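Local coordinates for hypothetical protein (Giardia lamblia, PDB 3I3F) that is of unknown function but belongs to the endoribonuclease L-PSP (YjgF-like) family and binds pentanoic acid in a three-chain assembly, at residues A[103-106]-A[107-111]; A[67-70]-A[71-75]. All coordinates share one frame; numbering follows the deposited sequence.

How the interactions relate
Interactions 1 and 2 each join residues one helical turn apart, near the C-terminal ends of two different helices, 95-108 and 56-74. Their centres are about 17 Å apart and the contacts do not touch, although V108 of interaction 1 packs on helix 56-74 through F65. Both mix core with surface. In interaction 1 the buried element is aromatic, Y105 against F109, while the outer side carries R106, only partly exposed, which hydrogen-bonds to a second subunit. In interaction 2 the buried element is aliphatic, I68 beside L72, and the outer side holds the ion pair R69-E73. Regular helix bonding persists through 67-74, whereas at 107-110 it loosens as the helix ends.

Interaction 1 of 2, residues A[103-106]-A[107-111]; sequences ELYR and EVFCV
The carbonyl of E103 receives a weak, bent bond from E107 N, while the carboxylate of E103 turns back to R100. L104 O serves more partners: V108 N at 3.2 Å, E107 N in a weak bond, and a water 2.9 Å away that also donates weakly to E107 OE1. Buried L104, an apolar chain, suits its place against helix 56-74, and its CD2 lies 3.9 Å from E107 OE1. Y105 makes the main side-chain contact: chi1 of -173° sets CG beside the carbonyl carbon and brings the ring toward F109, whose CD2 sits over one face, 3.5 Å from Y105 CZ. The planes are 41° apart, so the two rings meet obliquely. The backbone ties the same pair, for F109 N donates an almost straight bond to Y105 O at 3.0 Å. R106 O takes a CA-H...O contact from C110 CA at 3.2 Å as the chain leaves the helix, and the arginine side chain reaches N28 of the second subunit. Thus an aromatic pair closes helix 95-108 of a beta-alpha-beta unit, against strand 82-90, with Y105 also in cation-pi contact with R118, a residue of a pentanoic acid pocket.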
ATOM      1  N   GLU A 103      -7.874   2.763  20.246  1.00  9.46           N
ATOM      2  CA  GLU A 103      -8.303   3.818  21.163  1.00  9.50           C
ATOM      3  C   GLU A 103      -7.477   5.083  20.937  1.00  9.38           C
ATOM      4  O   GLU A 103      -8.026   6.182  20.844  1.00  9.37           O
ATOM      5  CB  GLU A 103      -8.165   3.365  22.618  1.00  9.56           C
ATOM      6  CG  GLU A 103      -9.102   2.226  22.994  1.00 10.12           C
ATOM      7  CD  GLU A 103      -8.844   1.651  24.378  1.00 10.74           C
ATOM      8  OE1 GLU A 103      -7.820   1.993  25.008  1.00 11.68           O
ATOM      9  OE2 GLU A 103      -9.672   0.836  24.833  1.00 11.77           O
ATOM     10  N   LEU A 104      -6.158   4.918  20.840  1.00  9.50           N
ATOM     11  CA  LEU A 104      -5.250   6.039  20.587  1.00  9.64           C
ATOM     12  C   LEU A 104      -5.458   6.626  19.191  1.00  9.61           C
ATOM     13  O   LEU A 104      -5.404   7.842  19.007  1.00  9.50           O
ATOM     14  CB  LEU A 104      -3.794   5.597  20.755  1.00  9.80           C
ATOM     15  CG  LEU A 104      -3.400   5.195  22.177  1.00 10.38           C
ATOM     16  CD1 LEU A 104      -2.112   4.392  22.167  1.00 11.38           C
ATOM     17  CD2 LEU A 104      -3.272   6.427  23.062  1.00 11.28           C
ATOM     18  N   TYR A 105      -5.705   5.755  18.215  1.00  9.65           N
ATOM     19  CA  TYR A 105      -5.979   6.178  16.843  1.00  9.80           C
ATOM     20  C   TYR A 105      -7.169   7.134  16.788  1.00 10.16           C
ATOM     21  O   TYR A 105      -7.131   8.146  16.087  1.00 10.27           O
ATOM     22  CB  TYR A 105      -6.258   4.955  15.966  1.00  9.70           C
ATOM     23  CG  TYR A 105      -6.389   5.270  14.497  1.00  9.28           C
ATOM     24  CD1 TYR A 105      -5.265   5.331  13.682  1.00  9.05           C
ATOM     25  CD2 TYR A 105      -7.634   5.499  13.920  1.00  9.23           C
ATOM     26  CE1 TYR A 105      -5.374   5.614  12.328  1.00  9.07           C
ATOM     27  CE2 TYR A 105      -7.754   5.782  12.569  1.00  9.37           C
ATOM     28  CZ  TYR A 105      -6.618   5.838  11.777  1.00  9.13           C
ATOM     29  OH  TYR A 105      -6.719   6.117  10.433  1.00  9.83           O
ATOM     30  N   ARG A 106      -8.218   6.816  17.545  1.00 10.44           N
ATOM     31  CA  ARG A 106      -9.414   7.652  17.588  1.00 10.99           C
ATOM     32  C   ARG A 106      -9.190   8.986  18.307  1.00 11.45           C
ATOM     33  O   ARG A 106      -9.975   9.912  18.131  1.00 11.61           O
ATOM     34  CB  ARG A 106     -10.583   6.890  18.219  1.00 10.93           C
ATOM     35  CG  ARG A 106     -11.137   5.782  17.332  1.00 11.14           C
ATOM     36  CD  ARG A 106     -12.419   5.201  17.903  1.00 11.18           C
ATOM     37  NE  ARG A 106     -12.197   4.533  19.186  1.00 11.01           N
ATOM     38  CZ  ARG A 106     -11.892   3.245  19.347  1.00 11.31           C
ATOM     39  NH1 ARG A 106     -11.760   2.431  18.304  1.00 11.18           N
ATOM     40  NH2 ARG A 106     -11.713   2.764  20.571  1.00 11.50           N
ATOM     41  N   GLU A 107      -8.139   9.081  19.121  1.00 12.00           N
ATOM     42  CA  GLU A 107      -7.745  10.360  19.723  1.00 12.69           C
ATOM     43  C   GLU A 107      -7.001  11.250  18.726  1.00 13.04           C
ATOM     44  O   GLU A 107      -6.975  12.469  18.882  1.00 14.02           O
ATOM     45  CB  GLU A 107      -6.876  10.137  20.963  1.00 12.82           C
ATOM     46  CG  GLU A 107      -7.605   9.475  22.118  1.00 13.31           C
ATOM     47  CD  GLU A 107      -6.715   9.235  23.329  1.00 14.46           C
ATOM     48  OE1 GLU A 107      -5.510   9.562  23.274  0.50 14.59           O
ATOM     49  OE2 GLU A 107      -7.229   8.721  24.344  0.50 14.22           O
ATOM     50  N   VAL A 108      -6.385  10.642  17.715  1.00 12.97           N
ATOM     51  CA  VAL A 108      -5.705  11.394  16.661  1.00 12.96           C
ATOM     52  C   VAL A 108      -6.715  11.855  15.615  1.00 13.05           C
ATOM     53  O   VAL A 108      -6.706  13.016  15.201  1.00 13.21           O
ATOM     54  CB  VAL A 108      -4.607  10.548  15.988  1.00 12.91           C
ATOM     55  CG1 VAL A 108      -3.976  11.310  14.827  1.00 12.88           C
ATOM     56  CG2 VAL A 108      -3.550  10.151  17.009  1.00 12.85           C
ATOM     57  N   PHE A 109      -7.578  10.933  15.198  1.00 12.95           N
ATOM     58  CA  PHE A 109      -8.658  11.221  14.256  1.00 13.02           C
ATOM     59  C   PHE A 109      -9.970  11.170  15.040  1.00 13.43           C
ATOM     60  O   PHE A 109     -10.622  10.126  15.120  1.00 12.94           O
ATOM     61  CB  PHE A 109      -8.618  10.217  13.100  1.00 12.96           C
ATOM     62  CG  PHE A 109      -7.288  10.177  12.393  1.00 12.36           C
ATOM     63  CD1 PHE A 109      -6.973  11.128  11.432  1.00 11.78           C
ATOM     64  CD2 PHE A 109      -6.342   9.212  12.710  1.00 11.75           C
ATOM     65  CE1 PHE A 109      -5.745  11.108  10.788  1.00 11.79           C
ATOM     66  CE2 PHE A 109      -5.107   9.184  12.067  1.00 11.96           C
ATOM     67  CZ  PHE A 109      -4.812  10.136  11.105  1.00 11.83           C
ATOM     68  N   CYS A 110     -10.345  12.320  15.603  1.00 14.06           N
ATOM     69  CA  CYS A 110     -11.423  12.376  16.594  0.50 14.44           C
ATOM     70  C   CYS A 110     -12.818  12.616  16.011  1.00 14.49           C
ATOM     71  O   CYS A 110     -13.803  12.584  16.746  1.00 14.53           O
ATOM     72  CB  CYS A 110     -11.108  13.433  17.657  0.50 14.58           C
ATOM     73  SG  CYS A 110     -10.916  15.102  17.012  0.50 15.84           S
ATOM     74  N   VAL A 111     -12.910  12.843  14.703  1.00 14.51           N
ATOM     75  CA  VAL A 111     -14.216  13.019  14.065  1.00 14.58           C
ATOM     76  C   VAL A 111     -14.554  11.765  13.263  1.00 14.44           C
ATOM     77  O   VAL A 111     -13.986  11.549  12.193  1.00 14.18           O
ATOM     78  CB  VAL A 111     -14.251  14.259  13.150  1.00 14.63           C
ATOM     79  CG1 VAL A 111     -15.653  14.459  12.581  1.00 14.82           C
ATOM     80  CG2 VAL A 111     -13.804  15.495  13.917  1.00 15.04           C
TER
HETATM   81  O   HOH W   1      -3.442   9.265  20.622  1.00 21.23           O

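Interaction 2 of 2, residues A[67-70]-A[71-75]; sequences NIRK and CLEYA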
ATOM      1  N   ASN A  67       5.137  12.121  14.589  1.00 10.02           N
ATOM      2  CA  ASN A  67       6.018  12.170  13.417  1.00  9.84           C
ATOM      3  C   ASN A  67       5.244  12.473  12.135  1.00  9.78           C
ATOM      4  O   ASN A  67       5.643  13.330  11.346  1.00  9.88           O
ATOM      5  CB  ASN A  67       6.780  10.849  13.245  1.00  9.87           C
ATOM      6  CG  ASN A  67       7.824  10.618  14.327  1.00  9.79           C
ATOM      7  OD1 ASN A  67       8.171  11.523  15.088  1.00  9.99           O
ATOM      8  ND2 ASN A  67       8.339   9.397  14.390  1.00  9.54           N
ATOM      9  N   ILE A  68       4.133  11.767  11.938  1.00  9.67           N
ATOM     10  CA  ILE A  68       3.279  11.974  10.770  1.00  9.69           C
ATOM     11  C   ILE A  68       2.726  13.399  10.729  1.00  9.80           C
ATOM     12  O   ILE A  68       2.768  14.052   9.687  1.00  9.82           O
ATOM     13  CB  ILE A  68       2.118  10.952  10.733  1.00  9.54           C
ATOM     14  CG1 ILE A  68       2.660   9.552  10.430  1.00  9.48           C
ATOM     15  CG2 ILE A  68       1.084  11.340   9.683  1.00  9.69           C
ATOM     16  CD1 ILE A  68       1.675   8.438  10.693  1.00  9.86           C
ATOM     17  N   ARG A  69       2.228  13.885  11.864  1.00 10.01           N
ATOM     18  CA  ARG A  69       1.699  15.249  11.950  1.00 10.40           C
ATOM     19  C   ARG A  69       2.760  16.282  11.566  1.00 10.38           C
ATOM     20  O   ARG A  69       2.500  17.173  10.757  1.00 10.54           O
ATOM     21  CB  ARG A  69       1.183  15.542  13.362  1.00 10.62           C
ATOM     22  CG  ARG A  69       0.538  16.923  13.521  1.00 11.94           C
ATOM     23  CD  ARG A  69       0.210  17.245  14.975  1.00 13.99           C
ATOM     24  NE  ARG A  69       1.402  17.261  15.825  1.00 15.97           N
ATOM     25  CZ  ARG A  69       2.292  18.253  15.887  1.00 17.38           C
ATOM     26  NH1 ARG A  69       2.155  19.351  15.146  1.00 18.46           N
ATOM     27  NH2 ARG A  69       3.336  18.147  16.703  1.00 17.86           N
ATOM     28  N   LYS A  70       3.949  16.158  12.149  1.00 10.37           N
ATOM     29  CA  LYS A  70       5.036  17.099  11.882  1.00 10.51           C
ATOM     30  C   LYS A  70       5.475  17.067  10.418  1.00 10.36           C
ATOM     31  O   LYS A  70       5.682  18.115   9.811  1.00 10.29           O
ATOM     32  CB  LYS A  70       6.229  16.826  12.799  1.00 10.75           C
ATOM     33  CG  LYS A  70       5.989  17.213  14.248  1.00 11.62           C
ATOM     34  CD  LYS A  70       7.218  16.952  15.094  1.00 13.34           C
ATOM     35  CE  LYS A  70       6.954  17.234  16.562  1.00 14.41           C
ATOM     36  NZ  LYS A  70       8.012  16.658  17.439  1.00 15.72           N
ATOM     37  N   CYS A  71       5.609  15.870   9.854  1.00 10.13           N
ATOM     38  CA  CYS A  71       5.979  15.736   8.444  1.00 10.25           C
ATOM     39  C   CYS A  71       4.950  16.393   7.529  1.00 10.25           C
ATOM     40  O   CYS A  71       5.313  17.144   6.622  1.00 10.19           O
ATOM     41  CB  CYS A  71       6.145  14.266   8.056  1.00 10.19           C
ATOM     42  SG  CYS A  71       7.646  13.499   8.686  1.00 10.52           S
ATOM     43  N   LEU A  72       3.671  16.114   7.766  1.00 10.33           N
ATOM     44  CA  LEU A  72       2.607  16.661   6.928  1.00 10.53           C
ATOM     45  C   LEU A  72       2.530  18.185   7.020  1.00 10.78           C
ATOM     46  O   LEU A  72       2.384  18.857   6.002  1.00 10.71           O
ATOM     47  CB  LEU A  72       1.252  16.033   7.275  1.00 10.39           C
ATOM     48  CG  LEU A  72       1.108  14.559   6.885  1.00 10.37           C
ATOM     49  CD1 LEU A  72      -0.219  13.997   7.366  1.00 10.78           C
ATOM     50  CD2 LEU A  72       1.243  14.384   5.380  1.00 10.72           C
ATOM     51  N   GLU A  73       2.641  18.732   8.226  1.00 11.13           N
ATOM     52  CA  GLU A  73       2.597  20.188   8.399  1.00 11.54           C
ATOM     53  C   GLU A  73       3.803  20.864   7.741  1.00 11.59           C
ATOM     54  O   GLU A  73       3.672  21.927   7.132  1.00 11.35           O
ATOM     55  CB  GLU A  73       2.469  20.556   9.880  1.00 11.83           C
ATOM     56  CG  GLU A  73       1.080  20.226  10.431  1.00 12.96           C
ATOM     57  CD  GLU A  73       0.909  20.521  11.910  1.00 14.66           C
ATOM     58  OE1 GLU A  73       1.841  21.069  12.535  1.00 15.98           O
ATOM     59  OE2 GLU A  73      -0.172  20.199  12.449  1.00 16.22           O
ATOM     60  N   TYR A  74       4.963  20.220   7.837  1.00 11.72           N
ATOM     61  CA  TYR A  74       6.182  20.674   7.168  1.00 11.86           C
ATOM     62  C   TYR A  74       5.997  20.721   5.646  1.00 11.87           C
ATOM     63  O   TYR A  74       6.546  21.598   4.972  1.00 11.84           O
ATOM     64  CB  TYR A  74       7.331  19.733   7.546  1.00 11.95           C
ATOM     65  CG  TYR A  74       8.716  20.158   7.111  1.00 12.32           C
ATOM     66  CD1 TYR A  74       9.390  21.185   7.766  1.00 12.91           C
ATOM     67  CD2 TYR A  74       9.369  19.504   6.070  1.00 12.62           C
ATOM     68  CE1 TYR A  74      10.672  21.560   7.383  1.00 13.07           C
ATOM     69  CE2 TYR A  74      10.646  19.873   5.678  1.00 13.16           C
ATOM     70  CZ  TYR A  74      11.292  20.902   6.337  1.00 13.12           C
ATOM     71  OH  TYR A  74      12.561  21.267   5.946  1.00 14.16           O
ATOM     72  N   ALA A  75       5.202  19.789   5.120  1.00 11.66           N
ATOM     73  CA  ALA A  75       4.928  19.687   3.682  1.00 11.79           C
ATOM     74  C   ALA A  75       3.659  20.435   3.242  1.00 11.91           C
ATOM     75  O   ALA A  75       3.100  20.129   2.189  1.00 12.16           O
ATOM     76  CB  ALA A  75       4.830  18.213   3.286  1.00 11.91           C
TER
HETATM   77  O   HOH W   2       4.325  20.540  13.354  1.00 31.65           O
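R69 with E73 and I68 with L72 are i to i+4 pairs on neighbouring lines of helix 56-74, one pair polar and more exposed, the other buried against the sheet. Both ride on a regular backbone, in which L72 N donates to I68 O and E73 N to R69 O, each at 3.0 Å and close to straight. On the buried side the branched aliphatic chains lie side by side and point the same way, I68 CG2 being 3.8 Å from L72 CD1. Such water-shunning residues suit a helix face that packs on strands 38-41 and 131-139. On the polar side, R69 leaves the backbone with CG anti to N (chi1 -177°) and then bends at chi3 (61°), which brings its guanidinium back over the next turn. E73 OE1 approaches the edge of that group, 3.1 Å from R69 NH1, in a salt bridge. The guanidinium and carboxylate planes stand 65° apart, while E73 OE2 rests 3.5 Å from R69 CG. A water donates to E73 OE1 at 2.7 Å and accepts weakly from R69 NH1, closing a small bridge. NH2 of R69 pairs with D66, and K70 reaches D22 and D66. With carboxylates at both NH1 and NH2, the arginine's positive charge is probably stabilised, and its rotation limited, while the water joining the two side chains ties the pair together.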